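Long-range contacts in walker-type atpase (Pyrococcus abyssi, PDB 2QEN), which probably binds and hydrolyses ATP as a P-loop ATPase, here holding ADP and magnesium, although its cellular role is unknown: residues Thr9-Ile14 and Leu48-Asn53; Thr34-Ile39 and Ile168-Glu173; Gly57-Cys62 and Ile131-Glu136. The protein carries 1 engineered substitution. All blocks are in the same frame, centred on the assembly; numbering follows the deposited sequence.

Contact 1. Residues Thr9-Ile14 and Leu48-Asn53; sequences TRREDI and LRAFLN. With ADP (adenosine-5'-diphosphate), chain C.
The methyl of Ala-50 sits against the backbone of the loop Thr-9 to Ile-14, with CB 3.6 Å from Arg-11 N, while its CA makes a CA-H...O contact with Thr-9 O (3.5 Å, 143° at the hydrogen). No hydrogen bond joins the two segments. Ala-50 CB also meets the Arg-11 guanidinium at its edge and Ile-14 CG1 at 4.0 Å. At the next turn, Asn-53 extends with CG anti to its backbone N (chi1 -170°) and runs beside Arg-10, both side chains pointing the same way; Asn-53 ND2 is 3.6 Å from Arg-10 CG. Arg-10 carries its charge on to Asp-13, where Arg-10 NH2 lies 3.1 Å from Asp-13 OD1, but the oxygen is well out of the guanidinium plane and the attraction is of charges only. Arg-49 CD packs obliquely against Thr-9 CG2, and Arg-49 NE is hydrogen-bonded to Lys-8 O, tying the loop to the helix a little further back. Ile-14 turns CG2 to ADP N6 (3.2 Å) and CD1 to ADP C6 (3.8 Å). The loop thus borders the adenine pocket of a P-loop NTPase, packed on the helix that begins within the Walker A motif.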
loop_
_atom_site.group_PDB
_atom_site.type_symbol
_atom_site.label_atom_id
_atom_site.label_comp_id
_atom_site.label_asym_id
_atom_site.label_seq_id
_atom_site.Cartn_x
_atom_site.Cartn_y
_atom_site.Cartn_z
ATOM N N THR A 9 11.385 9.577 1.578
ATOM C CA THR A 9 11.381 9.322 3.022
ATOM C C THR A 9 11.083 10.555 3.885
ATOM O O THR A 9 10.873 10.426 5.089
ATOM C CB THR A 9 12.743 8.720 3.492
ATOM O OG1 THR A 9 13.781 9.682 3.278
ATOM C CG2 THR A 9 13.090 7.442 2.723
ATOM N N ARG A 10 11.068 11.737 3.275
ATOM C CA ARG A 10 10.868 12.992 4.002
ATOM C C ARG A 10 9.700 13.783 3.430
ATOM O O ARG A 10 9.386 13.663 2.244
ATOM C CB ARG A 10 12.129 13.880 3.952
ATOM C CG ARG A 10 13.446 13.201 4.332
ATOM C CD ARG A 10 14.572 14.207 4.479
ATOM N NE ARG A 10 14.898 14.917 3.233
ATOM C CZ ARG A 10 14.726 16.226 3.027
ATOM N NH1 ARG A 10 14.212 17.003 3.978
ATOM N NH2 ARG A 10 15.067 16.768 1.860
ATOM N N ARG A 11 9.087 14.599 4.286
ATOM C CA ARG A 11 7.971 15.475 3.943
ATOM C C ARG A 11 8.295 16.438 2.782
ATOM O O ARG A 11 7.481 16.593 1.876
ATOM C CB ARG A 11 7.519 16.256 5.189
ATOM C CG ARG A 11 6.428 17.308 4.938
ATOM C CD ARG A 11 5.051 16.837 5.432
ATOM N NE ARG A 11 3.983 17.116 4.463
ATOM C CZ ARG A 11 3.425 16.199 3.671
ATOM N NH1 ARG A 11 3.812 14.924 3.729
ATOM N NH2 ARG A 11 2.474 16.556 2.821
ATOM N N GLU A 12 9.475 17.069 2.806
ATOM C CA GLU A 12 9.863 18.043 1.769
ATOM C C GLU A 12 10.093 17.375 0.400
ATOM O O GLU A 12 10.227 18.055 -0.614
ATOM C CB GLU A 12 11.080 18.906 2.193
ATOM C CG GLU A 12 10.796 19.917 3.342
ATOM C CD GLU A 12 11.666 21.205 3.328
ATOM O OE1 GLU A 12 12.329 21.529 2.306
ATOM O OE2 GLU A 12 11.677 21.919 4.362
ATOM N N ASP A 13 10.114 16.044 0.385
ATOM C CA ASP A 13 10.292 15.254 -0.846
ATOM C C ASP A 13 8.982 14.716 -1.443
ATOM O O ASP A 13 8.983 14.072 -2.486
ATOM C CB ASP A 13 11.282 14.113 -0.579
ATOM C CG ASP A 13 12.593 14.613 0.017
ATOM O OD1 ASP A 13 12.916 15.808 -0.170
ATOM O OD2 ASP A 13 13.291 13.822 0.687
ATOM N N ILE A 14 7.872 15.006 -0.775
ATOM C CA ILE A 14 6.542 14.522 -1.154
ATOM C C ILE A 14 5.747 15.685 -1.743
ATOM O O ILE A 14 5.566 16.703 -1.072
ATOM C CB ILE A 14 5.796 13.902 0.102
ATOM C CG1 ILE A 14 6.402 12.539 0.492
ATOM C CG2 ILE A 14 4.274 13.790 -0.106
ATOM C CD1 ILE A 14 6.487 11.553 -0.654
ATOM N N LEU A 48 3.579 7.544 4.428
ATOM C CA LEU A 48 3.885 6.944 5.726
ATOM C C LEU A 48 5.339 7.156 6.175
ATOM O O LEU A 48 5.564 7.512 7.336
ATOM C CB LEU A 48 3.508 5.453 5.754
ATOM C CG LEU A 48 3.613 4.747 7.109
ATOM C CD1 LEU A 48 2.801 5.472 8.210
ATOM C CD2 LEU A 48 3.197 3.290 6.975
ATOM N N ARG A 49 6.310 6.958 5.278
ATOM C CA ARG A 49 7.716 7.227 5.608
ATOM C C ARG A 49 7.995 8.688 5.972
ATOM O O ARG A 49 8.736 8.959 6.924
ATOM C CB ARG A 49 8.658 6.804 4.468
ATOM C CG ARG A 49 8.903 5.292 4.366
ATOM C CD ARG A 49 10.047 4.964 3.416
ATOM N NE ARG A 49 9.699 5.315 2.041
ATOM C CZ ARG A 49 9.123 4.499 1.169
ATOM N NH1 ARG A 49 8.819 3.248 1.499
ATOM N NH2 ARG A 49 8.837 4.945 -0.044
ATOM N N ALA A 50 7.411 9.614 5.210
ATOM C CA ALA A 50 7.491 11.050 5.492
ATOM C C ALA A 50 6.871 11.398 6.859
ATOM O O ALA A 50 7.432 12.170 7.622
ATOM C CB ALA A 50 6.805 11.837 4.384
ATOM N N PHE A 51 5.721 10.798 7.151
ATOM C CA PHE A 51 5.013 10.967 8.425
ATOM C C PHE A 51 5.852 10.478 9.612
ATOM O O PHE A 51 5.934 11.153 10.638
ATOM C CB PHE A 51 3.697 10.178 8.358
ATOM C CG PHE A 51 2.721 10.487 9.459
ATOM C CD1 PHE A 51 1.921 11.618 9.398
ATOM C CD2 PHE A 51 2.563 9.605 10.536
ATOM C CE1 PHE A 51 0.997 11.880 10.380
ATOM C CE2 PHE A 51 1.639 9.864 11.534
ATOM C CZ PHE A 51 0.854 11.010 11.463
ATOM N N LEU A 52 6.471 9.305 9.470
ATOM C CA LEU A 52 7.316 8.747 10.534
ATOM C C LEU A 52 8.669 9.447 10.639
ATOM O O LEU A 52 9.317 9.354 11.679
ATOM C CB LEU A 52 7.521 7.232 10.372
ATOM C CG LEU A 52 6.268 6.356 10.490
ATOM C CD1 LEU A 52 6.558 4.925 10.005
ATOM C CD2 LEU A 52 5.742 6.360 11.915
ATOM N N ASN A 53 9.088 10.137 9.573
ATOM C CA ASN A 53 10.349 10.893 9.581
ATOM C C ASN A 53 10.367 11.921 10.714
ATOM O O ASN A 53 11.409 12.188 11.307
ATOM C CB ASN A 53 10.588 11.578 8.227
ATOM C CG ASN A 53 11.996 12.165 8.093
ATOM O OD1 ASN A 53 13.000 11.490 8.352
ATOM N ND2 ASN A 53 12.074 13.430 7.658
HETATM P PB ADP C . 2.021 2.559 -2.485
HETATM O O1B ADP C . 0.718 3.308 -2.350
HETATM O O2B ADP C . 2.692 2.337 -1.148
HETATM O O3B ADP C . 1.974 1.308 -3.322
HETATM P PA ADP C . 4.408 4.230 -2.990
HETATM O O1A ADP C . 4.368 5.121 -1.776
HETATM O O2A ADP C . 5.475 3.190 -3.127
HETATM O O3A ADP C . 2.945 3.581 -3.317
HETATM O "O5'" ADP C . 4.488 5.251 -4.242
HETATM C "C5'" ADP C . 4.861 4.845 -5.562
HETATM C "C4'" ADP C . 5.974 5.781 -6.051
HETATM O "O4'" ADP C . 5.419 7.033 -6.496
HETATM C "C3'" ADP C . 6.998 6.186 -4.991
HETATM O "O3'" ADP C . 8.131 5.327 -4.966
HETATM C "C2'" ADP C . 7.454 7.535 -5.446
HETATM O "O2'" ADP C . 8.236 7.299 -6.614
HETATM C "C1'" ADP C . 6.210 8.132 -6.032
HETATM N N9 ADP C . 5.357 8.968 -5.158
HETATM C C8 ADP C . 4.262 8.537 -4.504
HETATM N N7 ADP C . 3.645 9.554 -3.856
HETATM C C5 ADP C . 4.357 10.670 -4.095
HETATM C C6 ADP C . 4.268 12.095 -3.715
HETATM N N6 ADP C . 3.264 12.544 -2.929
HETATM N N1 ADP C . 5.223 12.937 -4.186
HETATM C C2 ADP C . 6.229 12.504 -4.954
HETATM N N3 ADP C . 6.363 11.228 -5.361
HETATM C C4 ADP C . 5.481 10.279 -4.966
#

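Contact 2. Residues Thr34-Ile39 and Ile168-Glu173; sequences TLLLGI and ILTGSE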
loop_
_atom_site.group_PDB
_atom_site.type_symbol
_atom_site.label_atom_id
_atom_site.label_comp_id
_atom_site.label_asym_id
_atom_site.label_seq_id
_atom_site.Cartn_x
_atom_site.Cartn_y
_atom_site.Cartn_z
ATOM N N THR A 34 -5.452 2.855 13.076
ATOM C CA THR A 34 -5.753 3.634 11.858
ATOM C C THR A 34 -5.444 2.774 10.637
ATOM O O THR A 34 -4.430 2.082 10.615
ATOM C CB THR A 34 -4.911 4.944 11.839
ATOM O OG1 THR A 34 -5.348 5.793 12.899
ATOM C CG2 THR A 34 -5.033 5.716 10.521
ATOM N N LEU A 35 -6.325 2.797 9.639
ATOM C CA LEU A 35 -6.062 2.134 8.361
ATOM C C LEU A 35 -5.712 3.165 7.286
ATOM O O LEU A 35 -6.435 4.148 7.100
ATOM C CB LEU A 35 -7.247 1.249 7.913
ATOM C CG LEU A 35 -7.969 0.405 8.976
ATOM C CD1 LEU A 35 -9.114 -0.404 8.381
ATOM C CD2 LEU A 35 -6.989 -0.508 9.728
ATOM N N LEU A 36 -4.591 2.954 6.598
ATOM C CA LEU A 36 -4.215 3.812 5.497
ATOM C C LEU A 36 -4.430 3.069 4.177
ATOM O O LEU A 36 -3.742 2.088 3.891
ATOM C CB LEU A 36 -2.780 4.306 5.655
ATOM C CG LEU A 36 -2.290 5.320 4.619
ATOM C CD1 LEU A 36 -2.872 6.678 4.936
ATOM C CD2 LEU A 36 -0.764 5.372 4.615
ATOM N N LEU A 37 -5.395 3.541 3.390
ATOM C CA LEU A 37 -5.969 2.748 2.296
ATOM C C LEU A 37 -5.942 3.433 0.940
ATOM O O LEU A 37 -6.120 4.652 0.847
ATOM C CB LEU A 37 -7.423 2.383 2.642
ATOM C CG LEU A 37 -7.679 1.696 3.988
ATOM C CD1 LEU A 37 -9.200 1.565 4.267
ATOM C CD2 LEU A 37 -6.986 0.324 4.054
ATOM N N GLY A 38 -5.726 2.634 -0.104
ATOM C CA GLY A 38 -5.724 3.106 -1.485
ATOM C C GLY A 38 -5.088 2.124 -2.455
ATOM O O GLY A 38 -4.483 1.129 -2.054
ATOM N N ILE A 39 -5.236 2.424 -3.738
ATOM C CA ILE A 39 -4.668 1.658 -4.858
ATOM C C ILE A 39 -3.142 1.516 -4.748
ATOM O O ILE A 39 -2.464 2.389 -4.196
ATOM C CB ILE A 39 -5.037 2.380 -6.203
ATOM C CG1 ILE A 39 -6.551 2.598 -6.315
ATOM C CG2 ILE A 39 -4.531 1.656 -7.440
ATOM C CD1 ILE A 39 -7.392 1.392 -6.080
ATOM N N ILE A 168 -0.727 1.768 12.793
ATOM C CA ILE A 168 -1.211 2.087 11.458
ATOM C C ILE A 168 -1.066 0.818 10.630
ATOM O O ILE A 168 0.007 0.217 10.614
ATOM C CB ILE A 168 -0.389 3.231 10.803
ATOM C CG1 ILE A 168 -0.517 4.520 11.623
ATOM C CG2 ILE A 168 -0.851 3.485 9.333
ATOM C CD1 ILE A 168 0.462 5.619 11.215
ATOM N N LEU A 169 -2.149 0.412 9.969
ATOM C CA LEU A 169 -2.130 -0.690 9.010
ATOM C C LEU A 169 -2.445 -0.131 7.632
ATOM O O LEU A 169 -3.448 0.561 7.441
ATOM C CB LEU A 169 -3.161 -1.775 9.384
ATOM C CG LEU A 169 -3.180 -2.317 10.825
ATOM C CD1 LEU A 169 -4.280 -3.356 10.947
ATOM C CD2 LEU A 169 -1.855 -2.934 11.215
ATOM N N THR A 170 -1.577 -0.407 6.679
ATOM C CA THR A 170 -1.808 0.040 5.323
ATOM C C THR A 170 -2.169 -1.182 4.488
ATOM O O THR A 170 -1.831 -2.322 4.849
ATOM C CB THR A 170 -0.579 0.759 4.681
ATOM O OG1 THR A 170 0.222 -0.198 3.979
ATOM C CG2 THR A 170 0.270 1.507 5.732
ATOM N N GLY A 171 -2.850 -0.928 3.380
ATOM C CA GLY A 171 -3.201 -1.967 2.424
ATOM C C GLY A 171 -3.553 -1.387 1.068
ATOM O O GLY A 171 -4.336 -0.433 0.965
ATOM N N SER A 172 -2.940 -1.950 0.032
ATOM C CA SER A 172 -3.356 -1.716 -1.349
ATOM C C SER A 172 -4.538 -2.620 -1.708
ATOM O O SER A 172 -5.385 -2.241 -2.518
ATOM C CB SER A 172 -2.195 -1.963 -2.312
ATOM O OG SER A 172 -1.097 -1.099 -2.025
ATOM N N GLU A 173 -4.579 -3.813 -1.112
ATOM C CA GLU A 173 -5.686 -4.748 -1.291
ATOM C C GLU A 173 -6.661 -4.479 -0.152
ATOM O O GLU A 173 -6.718 -5.222 0.827
ATOM C CB GLU A 173 -5.190 -6.202 -1.290
ATOM C CG GLU A 173 -4.050 -6.485 -2.315
ATOM C CD GLU A 173 -3.498 -7.909 -2.226
ATOM O OE1 GLU A 173 -2.854 -8.243 -1.199
ATOM O OE2 GLU A 173 -3.691 -8.695 -3.186
#
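Strand 33-37, which runs into the Walker A P-loop, pairs here with strand 165-171 in the central parallel sheet, whose strand order 2-3-4-1-5 is that of the ASCE branch of P-loop NTPases. Their short axes lie 4.6 Å apart at an angle of 23°. Three backbone bonds hold the register: Leu-169 N to Thr-34 O (2.9 Å), Leu-36 N to Leu-169 O (2.8 Å) and, less straight, Gly-171 N to Leu-36 O (3.2 Å). Side chains alternate between the two faces. On one, Leu-35 CD2 reaches across to Leu-169 CB at 4.0 Å, the two leucines slanting past each other, and helix 174-181 covers both. On the other, Leu-36 and Thr-170 stand side by side and Thr-170 CG2 touches Leu-36 CB at 4.1 Å; with chi1 at -175° the Leu-36 branch stays alongside Thr-170, bringing CD2 near the same methyl, and helix 18-30 packs over this face. Beyond the paired residues the chains stay close where they enter the nucleotide site. Ser-172 follows the strand in a place reminiscent of the sensor 1 residue of AAA+ relatives, its OG bonded to Glu-136 OE2 and Lys-44 NZ. Lys-44 NZ is also held by Gly-38 O, and Gly-38 O receives a nearly straight CA-H...O contact from Ser-172 CA, 3.1 Å away with 166° at the hydrogen.

Contact 3. Residues Gly57-Cys62 and Ile131-Glu136; sequences GILIDC and IVAFDE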
loop_
_atom_site.group_PDB
_atom_site.type_symbol
_atom_site.label_atom_id
_atom_site.label_comp_id
_atom_site.label_asym_id
_atom_site.label_seq_id
_atom_site.Cartn_x
_atom_site.Cartn_y
_atom_site.Cartn_z
ATOM N N GLY A 57 8.507 6.195 15.448
ATOM C CA GLY A 57 7.757 5.052 14.980
ATOM C C GLY A 57 8.626 4.163 14.132
ATOM O O GLY A 57 9.749 4.527 13.776
ATOM N N ILE A 58 8.095 2.987 13.826
ATOM C CA ILE A 58 8.748 2.017 12.955
ATOM C C ILE A 58 7.801 1.517 11.862
ATOM O O ILE A 58 6.581 1.436 12.056
ATOM C CB ILE A 58 9.332 0.805 13.746
ATOM C CG1 ILE A 58 8.270 0.193 14.668
ATOM C CG2 ILE A 58 10.585 1.226 14.492
ATOM C CD1 ILE A 58 8.789 -0.952 15.540
ATOM N N LEU A 59 8.375 1.204 10.708
ATOM C CA LEU A 59 7.608 0.700 9.575
ATOM C C LEU A 59 8.050 -0.731 9.283
ATOM O O LEU A 59 9.224 -0.985 8.976
ATOM C CB LEU A 59 7.769 1.618 8.340
ATOM C CG LEU A 59 7.024 1.321 7.024
ATOM C CD1 LEU A 59 5.587 1.024 7.308
ATOM C CD2 LEU A 59 7.092 2.518 6.040
ATOM N N ILE A 60 7.102 -1.659 9.400
ATOM C CA ILE A 60 7.342 -3.066 9.080
ATOM C C ILE A 60 6.704 -3.416 7.734
ATOM O O ILE A 60 5.491 -3.336 7.582
ATOM C CB ILE A 60 6.800 -3.992 10.182
ATOM C CG1 ILE A 60 7.483 -3.668 11.519
ATOM C CG2 ILE A 60 7.038 -5.479 9.824
ATOM C CD1 ILE A 60 6.590 -3.813 12.692
ATOM N N ASP A 61 7.542 -3.804 6.772
ATOM C CA ASP A 61 7.106 -4.221 5.440
ATOM C C ASP A 61 6.662 -5.696 5.467
ATOM O O ASP A 61 7.488 -6.616 5.414
ATOM C CB ASP A 61 8.228 -4.004 4.411
ATOM C CG ASP A 61 7.728 -4.084 2.960
ATOM O OD1 ASP A 61 6.757 -4.827 2.679
ATOM O OD2 ASP A 61 8.307 -3.396 2.090
ATOM N N CYS A 62 5.345 -5.885 5.561
ATOM C CA CYS A 62 4.719 -7.202 5.663
ATOM C C CYS A 62 4.825 -8.014 4.372
ATOM O O CYS A 62 4.908 -9.245 4.417
ATOM C CB CYS A 62 3.253 -7.055 6.086
ATOM S SG CYS A 62 3.060 -6.215 7.685
ATOM N N ILE A 131 4.609 5.073 17.366
ATOM C CA ILE A 131 3.880 4.458 16.257
ATOM C C ILE A 131 4.520 3.154 15.758
ATOM O O ILE A 131 5.721 3.098 15.489
ATOM C CB ILE A 131 3.668 5.443 15.059
ATOM C CG1 ILE A 131 2.955 6.727 15.517
ATOM C CG2 ILE A 131 2.890 4.762 13.885
ATOM C CD1 ILE A 131 3.337 7.966 14.687
ATOM N N VAL A 132 3.699 2.110 15.641
ATOM C CA VAL A 132 4.097 0.892 14.938
ATOM C C VAL A 132 3.247 0.790 13.693
ATOM O O VAL A 132 2.030 0.716 13.781
ATOM C CB VAL A 132 3.924 -0.396 15.794
ATOM C CG1 VAL A 132 4.402 -1.637 14.999
ATOM C CG2 VAL A 132 4.681 -0.272 17.092
ATOM N N ALA A 133 3.896 0.830 12.531
ATOM C CA ALA A 133 3.198 0.745 11.246
ATOM C C ALA A 133 3.498 -0.549 10.496
ATOM O O ALA A 133 4.649 -0.947 10.340
ATOM C CB ALA A 133 3.514 1.946 10.386
ATOM N N PHE A 134 2.434 -1.201 10.053
ATOM C CA PHE A 134 2.524 -2.407 9.252
ATOM C C PHE A 134 2.125 -2.071 7.807
ATOM O O PHE A 134 0.964 -1.789 7.513
ATOM C CB PHE A 134 1.624 -3.502 9.842
ATOM C CG PHE A 134 2.070 -4.004 11.201
ATOM C CD1 PHE A 134 1.633 -3.380 12.370
ATOM C CD2 PHE A 134 2.917 -5.104 11.310
ATOM C CE1 PHE A 134 2.032 -3.830 13.622
ATOM C CE2 PHE A 134 3.329 -5.580 12.578
ATOM C CZ PHE A 134 2.884 -4.942 13.731
ATOM N N ASP A 135 3.101 -2.090 6.912
ATOM C CA ASP A 135 2.856 -1.774 5.515
ATOM C C ASP A 135 2.369 -3.010 4.797
ATOM O O ASP A 135 3.023 -4.049 4.842
ATOM C CB ASP A 135 4.128 -1.232 4.846
ATOM C CG ASP A 135 3.831 -0.138 3.824
ATOM O OD1 ASP A 135 2.626 0.114 3.498
ATOM O OD2 ASP A 135 4.809 0.492 3.366
ATOM N N GLU A 136 1.204 -2.895 4.158
ATOM C CA GLU A 136 0.536 -4.015 3.476
ATOM C C GLU A 136 0.234 -5.139 4.471
ATOM O O GLU A 136 0.587 -6.316 4.260
ATOM C CB GLU A 136 1.345 -4.523 2.264
ATOM C CG GLU A 136 1.686 -3.476 1.179
ATOM C CD GLU A 136 0.487 -2.952 0.384
ATOM O OE1 GLU A 136 -0.607 -3.560 0.431
ATOM O OE2 GLU A 136 0.644 -1.911 -0.305
HETATM O O HOH W 1 7.331 -0.491 3.520
#
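The Walker B strand, a run of apolar residues ending in Asp-135 with Glu-136 just after it, pairs in parallel with strand 57-61; both acidic residues are magnesium ligands in this protein, although the ion is not bound to them in this model. Firm backbone bonds include Ile-60 N to Ala-133 O (2.7 Å, 177°) and Cys-62 N to Asp-135 O (3.0 Å). Ile-60 CD1 lies 4.2 Å from the centroid of the Phe-134 ring in an off-centre CH-pi contact, whereas Cys-62 SG comes in at the ring edge, 3.8 Å from Phe-134 CD2. A serine in place of Phe-134 would probably open a gap beside Ile-60 CD1 and deprive the Cys-62 sulfur of its aromatic neighbour. On the opposite face Leu-59, its CG opposite the backbone N (chi1 -178°), carries CD1 to Asp-135 CB at 3.6 Å. The Asp-135 carboxylate has three polar partners: Thr-170 OG1 on OD1, and on OD2 Ser-45 OG and a water, which also donates weakly to Asp-61 OD2; Asp-61 OD1 caps Glu-64 N. Helix 44-54 covers Leu-59 and Ala-133, helix 74-84 packs on Ile-58 and Ile-60, and Phe-134 meets Phe-155 edge-to-face; strand 57-61 is an edge strand, with strand 165-171 flanking the Walker B strand beyond.

Contacts 2 and 3 belong to one parallel sheet, their centres about 11 Å apart, and meet because strands 130-135 and 165-171 are neighbours in it; Leu-169 CD2 packs on Phe-134 CD1 between them. Contact 1 lies on one face, its centre about 17 Å from that of contact 2 and 14 Å from that of contact 3. Helix 44-54 links all three: Leu-48 touches Thr-170, Leu-59 and Ala-133. Along the chain the segments of contacts 1 and 2 alternate, 34-39 coming between 9-14 and 48-53 and 168-173 after both; contact 1 closes before contact 3 opens, and contact 3 falls wholly between the two strands of contact 2. Adenine pocket, P-loop and Walker B residues are thereby assembled around one nucleotide.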